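Local coordinates for putative N-acetylmuramoyl-L-alanine amidase (Enterococcus phage phiM1EF22, PDB 7D55), which forms the tetrameric cell-binding domain of a phage lysin, a putative N-acetylmuramoyl-L-alanine amidase, and probably directs the enzyme to the enterococcal cell wall, at residues M1-I9 and G20-G30. Sequence-based numbering, arbitrary orientation.
Sequences MYCLYERPI and GDAWTVMFCNG
Met26 crosses the Tyr5 ring, its CB lying over one face 3.6 Å from the ring centroid in a CH-pi contact. The ring reaches this place because CG of Tyr5 stands between the backbone N and the carbonyl carbon (chi1 64°), which leans the ring toward strand 22-28. Flexible and unbranched, Met26 packs against both Tyr5 and Arg7: its CG, anti to its carbonyl carbon, comes within 3.5 Å of Arg7 CG, and the chain bends beyond it. A second CH-pi contact lies further along the strands: Pro8 CG sits 3.9 Å from the centroid of the six-membered ring of Trp23, a compact, puckered ring laid over the broad indole. Strands 3-9 and 22-28 are antiparallel neighbours at the middle of a mixed sheet; strand 59-60 runs beside 3-9 and strand 33-36 beside 22-28. Eight backbone hydrogen bonds join them in pairs from Cys3-Cys28 to Ile9-Ala22; the shortest runs from Met26 N to Tyr5 O at 2.7 Å. Proline, lacking an N-H, suits the non-hydrogen-bonded pair with Trp23. Beyond it, Asp21 and Ala22 both face Ile9 in a classic beta bulge. On the opposite sheet face from Tyr5, Leu4 CD2 touches Phe27 CB at 4.0 Å. Further out, Glu76 of helix 71-78 is hydrogen-bonded to the Tyr5 hydroxyl through OE2 and salt-bridged to Arg7 NH2 through OE1, while Arg7 NH1 bonds Pro8 O (2.8 Å).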
ATOM      1  N   MET A   1      -8.626  -0.473   1.317  1.00 24.10           N
ATOM      2  CA  MET A   1      -9.181  -1.538   0.485  1.00 22.07           C
ATOM      3  C   MET A   1      -8.531  -2.876   0.773  1.00 19.77           C
ATOM      4  O   MET A   1      -7.472  -3.207   0.232  1.00 22.13           O
ATOM      5  CB  MET A   1      -9.038  -1.215  -1.002  1.00 23.05           C
ATOM      6  CG  MET A   1     -10.093  -0.244  -1.477  1.00 38.65           C
ATOM      7  SD  MET A   1     -10.125  -0.075  -3.259  1.00 43.81           S
ATOM      8  CE  MET A   1     -10.606  -1.719  -3.778  1.00 13.97           C
ATOM      9  N   TYR A   2      -9.182  -3.636   1.635  1.00 12.20           N
ATOM     10  CA  TYR A   2      -8.743  -4.963   2.027  1.00 11.66           C
ATOM     11  C   TYR A   2      -9.924  -5.908   1.913  1.00 12.36           C
ATOM     12  O   TYR A   2     -11.076  -5.509   2.094  1.00 12.56           O
ATOM     13  CB  TYR A   2      -8.278  -4.960   3.478  1.00 14.87           C
ATOM     14  CG  TYR A   2      -7.102  -4.054   3.720  1.00 15.59           C
ATOM     15  CD1 TYR A   2      -5.803  -4.528   3.602  1.00 20.09           C
ATOM     16  CD2 TYR A   2      -7.293  -2.714   4.054  1.00 24.64           C
ATOM     17  CE1 TYR A   2      -4.723  -3.697   3.809  1.00 22.74           C
ATOM     18  CE2 TYR A   2      -6.216  -1.874   4.264  1.00 28.94           C
ATOM     19  CZ  TYR A   2      -4.934  -2.373   4.140  1.00 48.55           C
ATOM     20  OH  TYR A   2      -3.853  -1.549   4.352  1.00 72.20           O
ATOM     21  N   CYS A   3      -9.632  -7.173   1.628  1.00  9.39           N
ATOM     22  CA  CYS A   3     -10.667  -8.186   1.750  1.00  9.87           C
ATOM     23  C   CYS A   3     -10.013  -9.553   1.796  1.00  9.48           C
ATOM     24  O   CYS A   3      -8.845  -9.717   1.432  1.00  9.17           O
ATOM     25  CB  CYS A   3     -11.695  -8.108   0.614  1.00 12.00           C
ATOM     26  SG  CYS A   3     -11.073  -8.454  -1.039  1.00 13.48           S
ATOM     27  N   LEU A   4     -10.773 -10.523   2.297  1.00  8.96           N
ATOM     28  CA  LEU A   4     -10.480 -11.938   2.131  1.00  9.15           C
ATOM     29  C   LEU A   4     -11.529 -12.525   1.203  1.00  8.69           C
ATOM     30  O   LEU A   4     -12.680 -12.077   1.183  1.00  8.73           O
ATOM     31  CB  LEU A   4     -10.551 -12.673   3.470  1.00  8.91           C
ATOM     32  CG  LEU A   4      -9.463 -12.287   4.481  1.00  9.99           C
ATOM     33  CD1 LEU A   4      -9.858 -12.689   5.904  1.00 10.30           C
ATOM     34  CD2 LEU A   4      -8.145 -12.930   4.071  1.00 10.97           C
ATOM     35  N   TYR A   5     -11.133 -13.531   0.430  1.00  9.18           N
ATOM     36  CA  TYR A   5     -12.067 -14.197  -0.468  1.00  9.01           C
ATOM     37  C   TYR A   5     -11.543 -15.596  -0.737  1.00  8.62           C
ATOM     38  O   TYR A   5     -10.417 -15.939  -0.377  1.00  9.48           O
ATOM     39  CB  TYR A   5     -12.269 -13.415  -1.780  1.00  8.83           C
ATOM     40  CG  TYR A   5     -11.030 -13.304  -2.643  1.00  8.69           C
ATOM     41  CD1 TYR A   5     -10.084 -12.314  -2.411  1.00  9.33           C
ATOM     42  CD2 TYR A   5     -10.815 -14.185  -3.705  1.00  8.52           C
ATOM     43  CE1 TYR A   5      -8.950 -12.203  -3.209  1.00  9.18           C
ATOM     44  CE2 TYR A   5      -9.684 -14.076  -4.518  1.00  7.79           C
ATOM     45  CZ  TYR A   5      -8.759 -13.088  -4.259  1.00  8.84           C
ATOM     46  OH  TYR A   5      -7.631 -12.985  -5.046  1.00  9.75           O
ATOM     47  N   GLU A   6     -12.374 -16.408  -1.381  1.00  9.68           N
ATOM     48  CA  GLU A   6     -11.966 -17.746  -1.777  1.00  9.55           C
ATOM     49  C   GLU A   6     -11.990 -17.855  -3.294  1.00  9.70           C
ATOM     50  O   GLU A   6     -12.825 -17.231  -3.952  1.00 10.28           O
ATOM     51  CB  GLU A   6     -12.910 -18.785  -1.174  1.00 11.55           C
ATOM     52  CG  GLU A   6     -12.751 -18.914   0.332  1.00 13.91           C
ATOM     53  CD  GLU A   6     -13.807 -19.801   0.959  1.00 19.04           C
ATOM     54  OE1 GLU A   6     -14.557 -19.322   1.827  1.00 24.80           O
ATOM     55  OE2 GLU A   6     -13.894 -20.975   0.588  1.00 19.66           O
ATOM     56  N   ARG A   7     -11.084 -18.661  -3.848  1.00  9.31           N
ATOM     57  CA  ARG A   7     -11.010 -18.844  -5.291  1.00  8.57           C
ATOM     58  C   ARG A   7     -10.413 -20.215  -5.589  1.00  7.95           C
ATOM     59  O   ARG A   7      -9.756 -20.817  -4.722  1.00  8.70           O
ATOM     60  CB  ARG A   7     -10.204 -17.717  -5.960  1.00  8.43           C
ATOM     61  CG  ARG A   7      -8.765 -17.616  -5.493  1.00  9.06           C
ATOM     62  CD  ARG A   7      -7.810 -18.150  -6.550  1.00 11.25           C
ATOM     63  NE  ARG A   7      -7.842 -17.311  -7.744  1.00 12.44           N
ATOM     64  CZ  ARG A   7      -8.129 -17.732  -8.975  1.00 11.97           C
ATOM     65  NH1 ARG A   7      -8.400 -19.015  -9.213  1.00 11.98           N
ATOM     66  NH2 ARG A   7      -8.131 -16.856  -9.979  1.00 11.30           N
ATOM     67  N   PRO A   8     -10.647 -20.756  -6.788  1.00  8.41           N
ATOM     68  CA  PRO A   8     -10.207 -22.130  -7.074  1.00  8.77           C
ATOM     69  C   PRO A   8      -8.696 -22.270  -7.221  1.00  8.94           C
ATOM     70  O   PRO A   8      -7.987 -21.357  -7.663  1.00  9.30           O
ATOM     71  CB  PRO A   8     -10.913 -22.464  -8.394  1.00  8.68           C
ATOM     72  CG  PRO A   8     -12.082 -21.540  -8.438  1.00  7.35           C
ATOM     73  CD  PRO A   8     -11.580 -20.260  -7.822  1.00  7.83           C
ATOM     74  N   ILE A   9      -8.221 -23.471  -6.892  1.00  8.88           N
ATOM     75  CA  ILE A   9      -6.812 -23.826  -6.983  1.00  9.11           C
ATOM     76  C   ILE A   9      -6.727 -25.284  -7.407  1.00  9.51           C
ATOM     77  O   ILE A   9      -7.595 -26.097  -7.077  1.00 10.11           O
ATOM     78  CB  ILE A   9      -6.063 -23.562  -5.644  1.00 10.44           C
ATOM     79  CG1 ILE A   9      -4.567 -23.814  -5.787  1.00 11.48           C
ATOM     80  CG2 ILE A   9      -6.617 -24.427  -4.522  1.00 11.56           C
ATOM     81  CD1 ILE A   9      -3.757 -23.294  -4.616  1.00 13.29           C
ATOM     82  N   GLY A  20     -10.164 -24.996 -10.890  1.00 11.45           N
ATOM     83  CA  GLY A  20      -9.471 -25.766  -9.876  1.00 10.22           C
ATOM     84  C   GLY A  20     -10.415 -26.690  -9.133  1.00 12.08           C
ATOM     85  O   GLY A  20     -11.601 -26.405  -8.971  1.00 13.55           O
ATOM     86  N   ASP A  21      -9.872 -27.815  -8.673  1.00 11.52           N
ATOM     87  CA  ASP A  21     -10.664 -28.815  -7.978  1.00 13.26           C
ATOM     88  C   ASP A  21     -10.775 -28.548  -6.485  1.00 11.82           C
ATOM     89  O   ASP A  21     -11.496 -29.279  -5.794  1.00 13.62           O
ATOM     90  CB  ASP A  21     -10.057 -30.201  -8.178  1.00 16.04           C
ATOM     91  CG  ASP A  21      -8.685 -30.322  -7.551  1.00 20.60           C
ATOM     92  OD1 ASP A  21      -7.816 -29.475  -7.835  1.00 21.19           O
ATOM     93  OD2 ASP A  21      -8.479 -31.258  -6.755  1.00 24.67           O
ATOM     94  N   ALA A  22     -10.067 -27.542  -5.973  1.00 10.75           N
ATOM     95  CA  ALA A  22     -10.133 -27.173  -4.570  1.00 10.10           C
ATOM     96  C   ALA A  22     -10.223 -25.654  -4.478  1.00  8.99           C
ATOM     97  O   ALA A  22     -10.227 -24.946  -5.494  1.00  9.04           O
ATOM     98  CB  ALA A  22      -8.961 -27.782  -3.780  1.00 10.41           C
ATOM     99  N   TRP A  23     -10.309 -25.148  -3.253  1.00  9.23           N
ATOM    100  CA  TRP A  23     -10.457 -23.720  -3.008  1.00  9.22           C
ATOM    101  C   TRP A  23      -9.399 -23.269  -2.021  1.00  9.11           C
ATOM    102  O   TRP A  23      -8.991 -24.037  -1.144  1.00 10.98           O
ATOM    103  CB  TRP A  23     -11.867 -23.390  -2.457  1.00  8.99           C
ATOM    104  CG  TRP A  23     -12.913 -23.687  -3.475  1.00 10.15           C
ATOM    105  CD1 TRP A  23     -13.430 -24.908  -3.787  1.00 11.40           C
ATOM    106  CD2 TRP A  23     -13.528 -22.751  -4.363  1.00 10.75           C
ATOM    107  NE1 TRP A  23     -14.349 -24.789  -4.809  1.00 12.52           N
ATOM    108  CE2 TRP A  23     -14.423 -23.470  -5.178  1.00 10.59           C
ATOM    109  CE3 TRP A  23     -13.420 -21.369  -4.542  1.00 10.71           C
ATOM    110  CZ2 TRP A  23     -15.198 -22.855  -6.157  1.00 10.98           C
ATOM    111  CZ3 TRP A  23     -14.209 -20.753  -5.514  1.00  9.80           C
ATOM    112  CH2 TRP A  23     -15.075 -21.500  -6.312  1.00  8.45           C
ATOM    113  N   THR A  24      -8.951 -22.023  -2.181  1.00  8.43           N
ATOM    114  CA  THR A  24      -8.056 -21.394  -1.226  1.00  9.01           C
ATOM    115  C   THR A  24      -8.555 -20.000  -0.874  1.00  8.53           C
ATOM    116  O   THR A  24      -9.168 -19.304  -1.690  1.00  9.07           O
ATOM    117  CB  THR A  24      -6.620 -21.281  -1.743  1.00 10.09           C
ATOM    118  OG1 THR A  24      -5.781 -20.749  -0.702  1.00 11.27           O
ATOM    119  CG2 THR A  24      -6.551 -20.372  -2.980  1.00 10.26           C
ATOM    120  N   VAL A  25      -8.301 -19.613   0.373  1.00  8.79           N
ATOM    121  CA  VAL A  25      -8.496 -18.235   0.788  1.00  8.37           C
ATOM    122  C   VAL A  25      -7.373 -17.393   0.206  1.00  9.62           C
ATOM    123  O   VAL A  25      -6.239 -17.867   0.046  1.00 10.70           O
ATOM    124  CB  VAL A  25      -8.553 -18.152   2.325  1.00  8.69           C
ATOM    125  CG1 VAL A  25      -8.726 -16.719   2.789  1.00  8.71           C
ATOM    126  CG2 VAL A  25      -9.700 -18.986   2.829  1.00 10.13           C
ATOM    127  N   MET A  26      -7.699 -16.153  -0.145  1.00  9.67           N
ATOM    128  CA  MET A  26      -6.750 -15.158  -0.613  1.00  8.45           C
ATOM    129  C   MET A  26      -6.989 -13.869   0.157  1.00  7.56           C
ATOM    130  O   MET A  26      -8.098 -13.604   0.638  1.00  8.20           O
ATOM    131  CB  MET A  26      -6.954 -14.840  -2.104  1.00 11.58           C
ATOM    132  CG  MET A  26      -6.846 -16.036  -3.053  1.00 11.84           C
ATOM    133  SD  MET A  26      -5.169 -16.600  -3.414  1.00 15.63           S
ATOM    134  CE  MET A  26      -4.517 -15.193  -4.317  1.00 14.11           C
ATOM    135  N   PHE A  27      -5.939 -13.056   0.222  1.00  5.89           N
ATOM    136  CA  PHE A  27      -5.938 -11.778   0.920  1.00  6.58           C
ATOM    137  C   PHE A  27      -5.569 -10.697  -0.084  1.00  8.15           C
ATOM    138  O   PHE A  27      -4.533 -10.785  -0.749  1.00  9.24           O
ATOM    139  CB  PHE A  27      -4.907 -11.803   2.053  1.00  7.71           C
ATOM    140  CG  PHE A  27      -4.646 -10.462   2.670  1.00  9.23           C
ATOM    141  CD1 PHE A  27      -5.688  -9.724   3.213  1.00 10.09           C
ATOM    142  CD2 PHE A  27      -3.350  -9.966   2.761  1.00 11.52           C
ATOM    143  CE1 PHE A  27      -5.448  -8.492   3.799  1.00 11.60           C
ATOM    144  CE2 PHE A  27      -3.097  -8.740   3.348  1.00 11.30           C
ATOM    145  CZ  PHE A  27      -4.152  -8.002   3.878  1.00 12.04           C
ATOM    146  N   CYS A  28      -6.415  -9.682  -0.199  1.00  8.90           N
ATOM    147  CA  CYS A  28      -6.148  -8.535  -1.055  1.00  9.24           C
ATOM    148  C   CYS A  28      -5.911  -7.323  -0.172  1.00  9.50           C
ATOM    149  O   CYS A  28      -6.677  -7.081   0.765  1.00  9.06           O
ATOM    150  CB  CYS A  28      -7.340  -8.270  -1.971  1.00 11.57           C
ATOM    151  SG  CYS A  28      -7.087  -6.819  -2.989  1.00 15.24           S
ATOM    152  N   ASN A  29      -4.849  -6.569  -0.464  1.00  9.34           N
ATOM    153  CA  ASN A  29      -4.520  -5.366   0.297  1.00  9.69           C
ATOM    154  C   ASN A  29      -4.627  -4.099  -0.548  1.00 10.38           C
ATOM    155  O   ASN A  29      -4.066  -3.057  -0.179  1.00 11.89           O
ATOM    156  CB  ASN A  29      -3.124  -5.482   0.916  1.00 11.17           C
ATOM    157  CG  ASN A  29      -2.053  -5.744  -0.128  1.00 10.77           C
ATOM    158  OD1 ASN A  29      -2.295  -5.587  -1.325  1.00 10.69           O
ATOM    159  ND2 ASN A  29      -0.877  -6.172   0.316  1.00 12.29           N
ATOM    160  N   GLY A  30      -5.321  -4.163  -1.689  1.00 11.04           N
ATOM    161  CA  GLY A  30      -5.390  -3.029  -2.589  1.00 11.02           C
ATOM    162  C   GLY A  30      -4.210  -2.906  -3.522  1.00 11.74           C
ATOM    163  O   GLY A  30      -4.277  -2.127  -4.487  1.00 13.45           O
TER